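Local coordinates for protein C2 toxin component I (Clostridium botulinum, PDB 2J3X) that is the enzymatic component of the binary C2 toxin, an ADP-ribosyltransferase that probably modifies actin, at residues E196-T201 against D207-E212. The protein carries 2 engineered substitutions. Sequence-based numbering, arbitrary orientation.
Sequences ESAIIT and DYILIE
A198 and I209 meet across an antiparallel β-hairpin, formed by strands 191-203 and 206-216 within a larger mixed sheet, that illustrates how paired strands sort their bumps by face. On the side turned to helix 126-136, the small A198 makes a shallow dip between two branched neighbours: its CB lies 3.8 Å from I209 CG2 and 4.3 Å from I211 CG1. I200 packs on L129, I209 on V132 and I211 on I136, so this face lies against the helix within the ADP-ribosyltransferase fold, while strand 162-168 pairs with the far edge of 207-212.

The other face carries S197, I199, T201, Y208, L210 and E212. I199 and L210 run side by side, and the methyl of T201 completes the ridge: with OG1 anti to the backbone N (chi1 -163°), CG2 is swung over to L210 CB, 3.9 Å away. S197 OG nestles against the bent chain of E212, 3.3 Å from its CG. Beneath them the backbone is laced in reciprocal pairs, I199 with L210 and T201 with Y208. The regular ladder breaks at a classic β-bulge, where E196 and S197 both face E212. There E212 O takes a nearly straight bond from E196 N (2.7 Å) and a weak one from S197 N. Beside the bulge, a water donates to L210 O at 2.8 Å and makes a weak hydrogen bond with S197 OG, 3.4 Å away.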
loop_
_atom_site.group_PDB
_atom_site.type_symbol
_atom_site.label_atom_id
_atom_site.label_comp_id
_atom_site.label_asym_id
_atom_site.label_seq_id
_atom_site.Cartn_x
_atom_site.Cartn_y
_atom_site.Cartn_z
ATOM N N GLU A 196 4.547 -16.684 -3.731
ATOM C CA GLU A 196 5.300 -17.421 -4.749
ATOM C C GLU A 196 4.723 -18.801 -5.032
ATOM O O GLU A 196 4.878 -19.286 -6.170
ATOM C CB GLU A 196 6.769 -17.531 -4.328
ATOM C CG GLU A 196 7.442 -16.139 -4.055
ATOM C CD GLU A 196 7.764 -15.315 -5.289
ATOM O OE1 GLU A 196 7.428 -15.738 -6.434
ATOM O OE2 GLU A 196 8.364 -14.209 -5.117
ATOM N N SER A 197 4.040 -19.386 -4.046
ATOM C CA SER A 197 3.381 -20.698 -4.216
ATOM C C SER A 197 2.274 -20.831 -3.193
ATOM O O SER A 197 2.257 -20.122 -2.209
ATOM C CB SER A 197 4.361 -21.866 -4.035
ATOM O OG SER A 197 4.930 -21.842 -2.750
ATOM N N ALA A 198 1.346 -21.741 -3.461
ATOM C CA ALA A 198 0.248 -21.986 -2.542
ATOM C C ALA A 198 -0.136 -23.447 -2.629
ATOM O O ALA A 198 -0.231 -24.000 -3.741
ATOM C CB ALA A 198 -0.949 -21.127 -2.930
ATOM N N ILE A 199 -0.362 -24.044 -1.480
ATOM C CA ILE A 199 -0.838 -25.457 -1.407
ATOM C C ILE A 199 -1.942 -25.529 -0.384
ATOM O O ILE A 199 -2.065 -24.634 0.454
ATOM C CB ILE A 199 0.287 -26.455 -1.044
ATOM C CG1 ILE A 199 0.827 -26.168 0.367
ATOM C CG2 ILE A 199 1.347 -26.463 -2.141
ATOM C CD1 ILE A 199 1.785 -27.322 0.930
ATOM N N ILE A 200 -2.727 -26.599 -0.443
ATOM C CA ILE A 200 -3.640 -26.899 0.648
ATOM C C ILE A 200 -2.881 -27.733 1.664
ATOM O O ILE A 200 -2.126 -28.654 1.290
ATOM C CB ILE A 200 -4.930 -27.638 0.184
ATOM C CG1 ILE A 200 -5.782 -26.685 -0.667
ATOM C CG2 ILE A 200 -5.759 -28.090 1.401
ATOM C CD1 ILE A 200 -6.717 -27.424 -1.688
ATOM N N THR A 201 -3.021 -27.357 2.919
ATOM C CA THR A 201 -2.431 -28.089 4.045
ATOM C C THR A 201 -3.433 -28.298 5.191
ATOM O O THR A 201 -4.369 -27.524 5.367
ATOM C CB THR A 201 -1.149 -27.410 4.599
ATOM O OG1 THR A 201 -0.441 -28.379 5.398
ATOM C CG2 THR A 201 -1.497 -26.194 5.493
ATOM N N ASP A 207 -8.104 -27.337 7.645
ATOM C CA ASP A 207 -7.504 -27.044 6.327
ATOM C C ASP A 207 -7.269 -25.569 6.013
ATOM O O ASP A 207 -8.092 -24.697 6.387
ATOM C CB ASP A 207 -8.334 -27.618 5.212
ATOM C CG ASP A 207 -8.314 -29.148 5.243
ATOM O OD1 ASP A 207 -8.078 -29.721 6.321
ATOM O OD2 ASP A 207 -8.515 -29.758 4.210
ATOM N N TYR A 208 -6.143 -25.323 5.329
ATOM C CA TYR A 208 -5.674 -23.953 5.055
ATOM C C TYR A 208 -5.034 -23.924 3.700
ATOM O O TYR A 208 -4.453 -24.918 3.224
ATOM C CB TYR A 208 -4.582 -23.522 6.065
ATOM C CG TYR A 208 -5.003 -23.553 7.483
ATOM C CD1 TYR A 208 -4.895 -24.724 8.250
ATOM C CD2 TYR A 208 -5.469 -22.372 8.119
ATOM C CE1 TYR A 208 -5.282 -24.717 9.627
ATOM C CE2 TYR A 208 -5.832 -22.371 9.482
ATOM C CZ TYR A 208 -5.754 -23.532 10.212
ATOM O OH TYR A 208 -6.100 -23.557 11.568
ATOM N N ILE A 209 -5.099 -22.775 3.047
ATOM C CA ILE A 209 -4.162 -22.555 1.951
ATOM C C ILE A 209 -2.875 -21.975 2.584
ATOM O O ILE A 209 -2.897 -20.905 3.214
ATOM C CB ILE A 209 -4.720 -21.594 0.891
ATOM C CG1 ILE A 209 -5.891 -22.285 0.138
ATOM C CG2 ILE A 209 -3.602 -21.235 -0.165
ATOM C CD1 ILE A 209 -6.585 -21.373 -0.917
ATOM N N LEU A 210 -1.758 -22.705 2.415
ATOM C CA LEU A 210 -0.447 -22.278 2.934
ATOM C C LEU A 210 0.251 -21.618 1.761
ATOM O O LEU A 210 0.506 -22.235 0.720
ATOM C CB LEU A 210 0.351 -23.493 3.422
ATOM C CG LEU A 210 1.791 -23.212 3.879
ATOM C CD1 LEU A 210 1.815 -22.277 5.138
ATOM C CD2 LEU A 210 2.448 -24.610 4.159
ATOM N N ILE A 211 0.571 -20.352 1.961
ATOM C CA ILE A 211 1.196 -19.535 0.933
ATOM C C ILE A 211 2.616 -19.278 1.354
ATOM O O ILE A 211 2.860 -18.816 2.487
ATOM C CB ILE A 211 0.457 -18.184 0.785
ATOM C CG1 ILE A 211 -0.999 -18.410 0.358
ATOM C CG2 ILE A 211 1.273 -17.209 -0.155
ATOM C CD1 ILE A 211 -1.901 -17.209 0.672
ATOM N N GLU A 212 3.560 -19.574 0.465
ATOM C CA GLU A 212 4.955 -19.140 0.674
ATOM C C GLU A 212 5.112 -17.790 -0.019
ATOM O O GLU A 212 4.893 -17.664 -1.228
ATOM C CB GLU A 212 5.936 -20.111 0.006
ATOM C CG GLU A 212 5.820 -21.551 0.456
ATOM C CD GLU A 212 6.094 -21.760 1.955
ATOM O OE1 GLU A 212 6.852 -20.954 2.569
ATOM O OE2 GLU A 212 5.547 -22.765 2.494
HETATM O O HOH W 1 2.950 -23.178 -0.329
#